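Chains: A (Unidentified, PDB 6ZM9) cleaves S-adenosylmethionine as a phage-encoded SAM lyase, with S-methyl-5'-thioadenosine bound in its pocket. Local coordinates at residues Tyr27-Arg40 with Ala93-Glu105. Numbering follows the deposited sequence. Where two conformers were deposited one is given.
Sequences YTIEDVVKDTIAIR and ALGKELREDFKQE. With PRO (proline), chain E; PO4 (phosphate ion), chain B.
Phe102 drives the edge of its ring into one face of Tyr27, a T-shaped pair with planes at 86° and centroids 4.8 Å apart. Phe102 CD1 stands over the centre of the tyrosine ring, 3.5 Å from Tyr27 CG. The same phenylalanine ring lies against helix 29-43, where Val32 CG2 makes a CH-pi contact over one of its faces. Tyr27 OH and Lys103 NZ share a water at the outer end of the pair. Both rings sit just outside a helix end: Thr28 and Asp31 form the capping box that starts one helix, while Lys103, at positive phi, is the C-prime residue of the Schellman motif closing the other.

Further along, Asp35 meets Asp101 across the helices, and Glu97, from the same helix as Asp101, joins them. Asp35 OD2 is only 2.5 Å from Asp101 OD2, the carboxylate planes turned 59° apart, and Glu97 OE2 lies equally close to Asp101 OD1 at 2.5 Å; oxygens this near suggest that an acid group in each pair is probably protonated. Beyond them Ile39 is a knob in a hole formed by Leu94, Glu97, Leu98 and Asp101. Its CG2 branch, anti to the backbone N, rests 3.7 Å from Leu94 CD1, whereas Ile39 CD1 lies 3.8 Å from Glu97 CG.

The N-to-C directions of the two helix segments differ by 134°, and their axes approach to 10.4 Å at the closest, side by side on the antiparallel sheet: Val32 and Leu94 pack on strand 11-21, Thr36 and Leu98 on Ile74 of strand 66-77. Just past the Schellman turn, Gln104 and Glu105 enter the proline pocket, leading into strand 106-113.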
loop_
_atom_site.group_PDB
_atom_site.type_symbol
_atom_site.label_atom_id
_atom_site.label_comp_id
_atom_site.label_asym_id
_atom_site.label_seq_id
_atom_site.Cartn_x
_atom_site.Cartn_y
_atom_site.Cartn_z
ATOM N N TYR A 27 -18.477 -8.832 -6.858
ATOM C CA TYR A 27 -18.600 -7.948 -5.711
ATOM C C TYR A 27 -17.869 -6.639 -5.952
ATOM O O TYR A 27 -17.158 -6.472 -6.951
ATOM C CB TYR A 27 -18.048 -8.636 -4.468
ATOM C CG TYR A 27 -18.744 -9.936 -4.139
ATOM C CD1 TYR A 27 -20.034 -9.946 -3.621
ATOM C CD2 TYR A 27 -18.099 -11.146 -4.326
ATOM C CE1 TYR A 27 -20.666 -11.152 -3.294
ATOM C CE2 TYR A 27 -18.713 -12.335 -4.009
ATOM C CZ TYR A 27 -19.993 -12.345 -3.496
ATOM O OH TYR A 27 -20.597 -13.562 -3.174
ATOM N N THR A 28 -18.067 -5.702 -5.016
ATOM C CA THR A 28 -17.469 -4.382 -5.063
ATOM C C THR A 28 -16.713 -4.076 -3.776
ATOM O O THR A 28 -16.947 -4.685 -2.732
ATOM C CB THR A 28 -18.517 -3.265 -5.184
ATOM O OG1 THR A 28 -19.309 -3.240 -3.985
ATOM C CG2 THR A 28 -19.406 -3.453 -6.381
ATOM N N ILE A 29 -15.833 -3.075 -3.855
ATOM C CA ILE A 29 -15.096 -2.653 -2.669
ATOM C C ILE A 29 -16.048 -2.238 -1.556
ATOM O O ILE A 29 -15.801 -2.534 -0.383
ATOM C CB ILE A 29 -14.047 -1.570 -3.000
ATOM C CG1 ILE A 29 -13.294 -1.167 -1.729
ATOM C CG2 ILE A 29 -14.646 -0.336 -3.678
ATOM C CD1 ILE A 29 -11.992 -0.417 -1.997
ATOM N N GLU A 30 -17.143 -1.542 -1.886
ATOM C CA GLU A 30 -18.034 -1.112 -0.807
ATOM C C GLU A 30 -18.658 -2.294 -0.080
ATOM O O GLU A 30 -18.917 -2.212 1.131
ATOM C CB GLU A 30 -19.108 -0.144 -1.293
ATOM C CG GLU A 30 -19.595 0.774 -0.144
ATOM C CD GLU A 30 -18.563 1.808 0.368
ATOM O OE1 GLU A 30 -17.457 1.961 -0.212
ATOM O OE2 GLU A 30 -18.868 2.492 1.373
ATOM N N ASP A 31 -18.902 -3.403 -0.792
ATOM C CA ASP A 31 -19.387 -4.604 -0.122
ATOM C C ASP A 31 -18.388 -5.056 0.948
ATOM O O ASP A 31 -18.778 -5.444 2.055
ATOM C CB ASP A 31 -19.560 -5.769 -1.111
ATOM C CG ASP A 31 -20.572 -5.516 -2.212
ATOM O OD1 ASP A 31 -21.481 -4.671 -2.066
ATOM O OD2 ASP A 31 -20.463 -6.256 -3.229
ATOM N N VAL A 32 -17.089 -5.054 0.609
ATOM C CA VAL A 32 -16.060 -5.458 1.560
ATOM C C VAL A 32 -15.980 -4.483 2.729
ATOM O O VAL A 32 -15.821 -4.904 3.879
ATOM C CB VAL A 32 -14.710 -5.632 0.839
ATOM C CG1 VAL A 32 -13.609 -5.921 1.825
ATOM C CG2 VAL A 32 -14.811 -6.743 -0.196
ATOM N N VAL A 33 -16.088 -3.175 2.457
ATOM C CA VAL A 33 -16.111 -2.167 3.523
ATOM C C VAL A 33 -17.224 -2.477 4.514
ATOM O O VAL A 33 -17.007 -2.561 5.728
ATOM C CB VAL A 33 -16.269 -0.754 2.935
ATOM C CG1 VAL A 33 -16.441 0.284 4.043
ATOM C CG2 VAL A 33 -15.057 -0.375 2.066
ATOM N N LYS A 34 -18.447 -2.619 4.003
ATOM C CA LYS A 34 -19.591 -2.827 4.881
ATOM C C LYS A 34 -19.472 -4.135 5.652
ATOM O O LYS A 34 -19.807 -4.193 6.842
ATOM C CB LYS A 34 -20.878 -2.789 4.059
ATOM C CG LYS A 34 -21.259 -1.424 3.475
ATOM C CD LYS A 34 -22.520 -1.545 2.615
ATOM C CE LYS A 34 -22.857 -0.256 1.923
ATOM N NZ LYS A 34 -23.076 0.800 2.933
ATOM N N ASP A 35 -19.049 -5.210 4.988
ATOM C CA ASP A 35 -18.953 -6.502 5.662
ATOM C C ASP A 35 -17.875 -6.464 6.738
ATOM O O ASP A 35 -18.064 -7.031 7.825
ATOM C CB ASP A 35 -18.699 -7.614 4.644
ATOM C CG ASP A 35 -19.057 -8.988 5.163
ATOM O OD1 ASP A 35 -20.146 -9.140 5.743
ATOM O OD2 ASP A 35 -18.251 -9.919 4.966
ATOM N N THR A 36 -16.743 -5.803 6.454
ATOM C CA THR A 36 -15.672 -5.687 7.438
ATOM C C THR A 36 -16.147 -4.919 8.667
ATOM O O THR A 36 -15.852 -5.316 9.801
ATOM C CB THR A 36 -14.445 -5.024 6.806
ATOM O OG1 THR A 36 -13.931 -5.851 5.754
ATOM C CG2 THR A 36 -13.341 -4.814 7.827
ATOM N N ILE A 37 -16.867 -3.810 8.469
ATOM C CA ILE A 37 -17.390 -3.051 9.605
ATOM C C ILE A 37 -18.268 -3.945 10.469
ATOM O O ILE A 37 -18.161 -3.958 11.701
ATOM C CB ILE A 37 -18.171 -1.810 9.129
ATOM C CG1 ILE A 37 -17.247 -0.766 8.513
ATOM C CG2 ILE A 37 -18.990 -1.216 10.302
ATOM C CD1 ILE A 37 -17.991 0.322 7.773
ATOM N N ALA A 38 -19.160 -4.703 9.827
ATOM C CA ALA A 38 -20.087 -5.556 10.556
ATOM C C ALA A 38 -19.360 -6.639 11.343
ATOM O O ALA A 38 -19.694 -6.901 12.498
ATOM C CB ALA A 38 -21.077 -6.174 9.566
ATOM N N ILE A 39 -18.359 -7.271 10.740
ATOM C CA ILE A 39 -17.623 -8.327 11.419
ATOM C C ILE A 39 -16.865 -7.755 12.612
ATOM O O ILE A 39 -16.875 -8.324 13.712
ATOM C CB ILE A 39 -16.663 -9.017 10.437
ATOM C CG1 ILE A 39 -17.422 -9.824 9.391
ATOM C CG2 ILE A 39 -15.702 -9.906 11.184
ATOM C CD1 ILE A 39 -16.615 -10.164 8.157
ATOM N N ARG A 40 -16.180 -6.631 12.408
ATOM C CA ARG A 40 -15.358 -6.055 13.466
ATOM C C ARG A 40 -16.215 -5.536 14.612
ATOM O O ARG A 40 -15.827 -5.654 15.780
ATOM C CB ARG A 40 -14.413 -4.993 12.889
ATOM C CG ARG A 40 -13.471 -5.592 11.831
ATOM C CD ARG A 40 -12.331 -4.681 11.470
ATOM N NE ARG A 40 -11.244 -4.838 12.425
ATOM C CZ ARG A 40 -10.300 -3.935 12.638
ATOM N NH1 ARG A 40 -10.311 -2.791 11.966
ATOM N NH2 ARG A 40 -9.339 -4.167 13.520
ATOM N N ALA A 93 -9.710 -14.244 12.307
ATOM C CA ALA A 93 -11.140 -14.504 12.243
ATOM C C ALA A 93 -11.808 -13.628 11.190
ATOM O O ALA A 93 -12.719 -14.074 10.487
ATOM C CB ALA A 93 -11.774 -14.271 13.615
ATOM N N LEU A 94 -11.377 -12.369 11.089
ATOM C CA LEU A 94 -11.899 -11.493 10.051
ATOM C C LEU A 94 -11.610 -12.053 8.664
ATOM O O LEU A 94 -12.494 -12.108 7.805
ATOM C CB LEU A 94 -11.299 -10.098 10.226
ATOM C CG LEU A 94 -11.551 -9.081 9.106
ATOM C CD1 LEU A 94 -13.033 -8.772 8.903
ATOM C CD2 LEU A 94 -10.777 -7.800 9.411
ATOM N N GLY A 95 -10.357 -12.449 8.417
ATOM C CA GLY A 95 -10.018 -13.017 7.118
ATOM C C GLY A 95 -10.812 -14.270 6.794
ATOM O O GLY A 95 -11.255 -14.457 5.657
ATOM N N LYS A 96 -10.991 -15.152 7.789
ATOM C CA LYS A 96 -11.747 -16.378 7.559
ATOM C C LYS A 96 -13.195 -16.072 7.222
ATOM O O LYS A 96 -13.770 -16.694 6.322
ATOM C CB LYS A 96 -11.676 -17.284 8.785
ATOM C CG LYS A 96 -10.362 -17.987 8.928
ATOM C CD LYS A 96 -10.439 -19.087 9.967
ATOM C CE LYS A 96 -9.635 -20.311 9.510
ATOM N NZ LYS A 96 -10.317 -21.624 9.751
ATOM N N GLU A 97 -13.796 -15.085 7.887
ATOM C CA GLU A 97 -15.188 -14.769 7.584
ATOM C C GLU A 97 -15.318 -14.068 6.233
ATOM O O GLU A 97 -16.271 -14.323 5.490
ATOM C CB GLU A 97 -15.826 -13.953 8.695
ATOM C CG GLU A 97 -17.339 -13.828 8.514
ATOM C CD GLU A 97 -18.077 -15.170 8.579
ATOM O OE1 GLU A 97 -17.870 -15.907 9.563
ATOM O OE2 GLU A 97 -18.861 -15.494 7.647
ATOM N N LEU A 98 -14.375 -13.179 5.890
ATOM C CA LEU A 98 -14.403 -12.561 4.565
ATOM C C LEU A 98 -14.307 -13.608 3.462
ATOM O O LEU A 98 -14.980 -13.493 2.433
ATOM C CB LEU A 98 -13.266 -11.544 4.426
ATOM C CG LEU A 98 -13.464 -10.254 5.227
ATOM C CD1 LEU A 98 -12.157 -9.477 5.274
ATOM C CD2 LEU A 98 -14.600 -9.396 4.698
ATOM N N ARG A 99 -13.476 -14.639 3.658
ATOM C CA ARG A 99 -13.369 -15.678 2.639
ATOM C C ARG A 99 -14.725 -16.333 2.391
ATOM O O ARG A 99 -15.125 -16.543 1.243
ATOM C CB ARG A 99 -12.343 -16.747 3.033
ATOM C CG ARG A 99 -12.073 -17.730 1.873
ATOM C CD ARG A 99 -11.941 -19.182 2.270
ATOM N NE ARG A 99 -13.090 -19.690 3.019
ATOM C CZ ARG A 99 -14.262 -20.059 2.494
ATOM N NH1 ARG A 99 -14.496 -19.985 1.187
ATOM N NH2 ARG A 99 -15.218 -20.492 3.302
ATOM N N GLU A 100 -15.427 -16.698 3.472
ATOM C CA GLU A 100 -16.749 -17.297 3.333
ATOM C C GLU A 100 -17.729 -16.317 2.698
ATOM O O GLU A 100 -18.480 -16.666 1.780
ATOM C CB GLU A 100 -17.270 -17.706 4.709
ATOM C CG GLU A 100 -18.743 -18.119 4.657
ATOM C CD GLU A 100 -19.336 -18.546 5.989
ATOM O OE1 GLU A 100 -18.602 -19.083 6.836
ATOM O OE2 GLU A 100 -20.559 -18.369 6.201
ATOM N N ASP A 101 -17.760 -15.082 3.207
ATOM C CA ASP A 101 -18.806 -14.151 2.812
ATOM C C ASP A 101 -18.711 -13.804 1.334
ATOM O O ASP A 101 -19.728 -13.491 0.702
ATOM C CB ASP A 101 -18.723 -12.872 3.642
ATOM C CG ASP A 101 -18.999 -13.108 5.122
ATOM O OD1 ASP A 101 -19.263 -14.262 5.527
ATOM O OD2 ASP A 101 -18.919 -12.127 5.882
ATOM N N PHE A 102 -17.501 -13.807 0.781
ATOM C CA PHE A 102 -17.283 -13.485 -0.622
ATOM C C PHE A 102 -17.000 -14.720 -1.465
ATOM O O PHE A 102 -16.645 -14.590 -2.636
ATOM C CB PHE A 102 -16.263 -12.353 -0.739
ATOM C CG PHE A 102 -16.789 -11.075 -0.158
ATOM C CD1 PHE A 102 -17.760 -10.358 -0.831
ATOM C CD2 PHE A 102 -16.438 -10.666 1.114
ATOM C CE1 PHE A 102 -18.311 -9.221 -0.285
ATOM C CE2 PHE A 102 -17.003 -9.514 1.673
ATOM C CZ PHE A 102 -17.933 -8.796 0.968
ATOM N N LYS A 103 -17.245 -15.911 -0.916
ATOM C CA LYS A 103 -17.210 -17.153 -1.686
ATOM C C LYS A 103 -15.856 -17.361 -2.354
ATOM O O LYS A 103 -15.775 -17.839 -3.491
ATOM C CB LYS A 103 -18.348 -17.215 -2.706
ATOM C CG LYS A 103 -19.722 -17.117 -2.079
ATOM C CD LYS A 103 -20.792 -17.228 -3.153
ATOM C CE LYS A 103 -22.192 -17.190 -2.614
ATOM N NZ LYS A 103 -23.153 -17.300 -3.755
ATOM N N GLN A 104 -14.790 -17.005 -1.640
ATOM C CA GLN A 104 -13.451 -16.992 -2.213
ATOM C C GLN A 104 -12.694 -18.297 -2.005
ATOM O O GLN A 104 -12.825 -18.965 -0.980
ATOM C CB GLN A 104 -12.630 -15.855 -1.593
ATOM C CG GLN A 104 -13.195 -14.490 -1.900
ATOM C CD GLN A 104 -13.090 -14.184 -3.365
ATOM O OE1 GLN A 104 -11.990 -14.051 -3.899
ATOM N NE2 GLN A 104 -14.226 -14.084 -4.034
ATOM N N GLU A 105 -11.834 -18.613 -2.974
ATOM C CA GLU A 105 -10.950 -19.763 -2.838
ATOM C C GLU A 105 -9.862 -19.499 -1.807
ATOM O O GLU A 105 -9.493 -20.397 -1.040
ATOM C CB GLU A 105 -10.299 -20.145 -4.166
ATOM C CG GLU A 105 -9.542 -21.459 -4.038
ATOM C CD GLU A 105 -8.828 -21.884 -5.297
ATOM O OE1 GLU A 105 -7.989 -21.124 -5.818
ATOM O OE2 GLU A 105 -9.098 -23.009 -5.746
HETATM N N PRO E . -11.172 -14.389 -6.440
HETATM C CA PRO E . -11.459 -15.557 -7.274
HETATM C C PRO E . -12.099 -16.704 -6.511
HETATM O O PRO E . -12.847 -17.503 -7.091
HETATM C CB PRO E . -10.067 -15.983 -7.736
HETATM C CG PRO E . -9.137 -15.394 -6.655
HETATM C CD PRO E . -9.909 -14.567 -5.713
HETATM O OXT PRO E . -11.853 -16.863 -5.317
HETATM P P PO4 B . -18.271 -20.635 1.126
HETATM O O1 PO4 B . -17.132 -21.081 0.232
HETATM O O2 PO4 B . -19.385 -21.639 0.887
HETATM O O3 PO4 B . -17.813 -20.674 2.561
HETATM O O4 PO4 B . -18.710 -19.226 0.763
HETATM O O HOH W 1 -22.151 -14.802 -5.337
#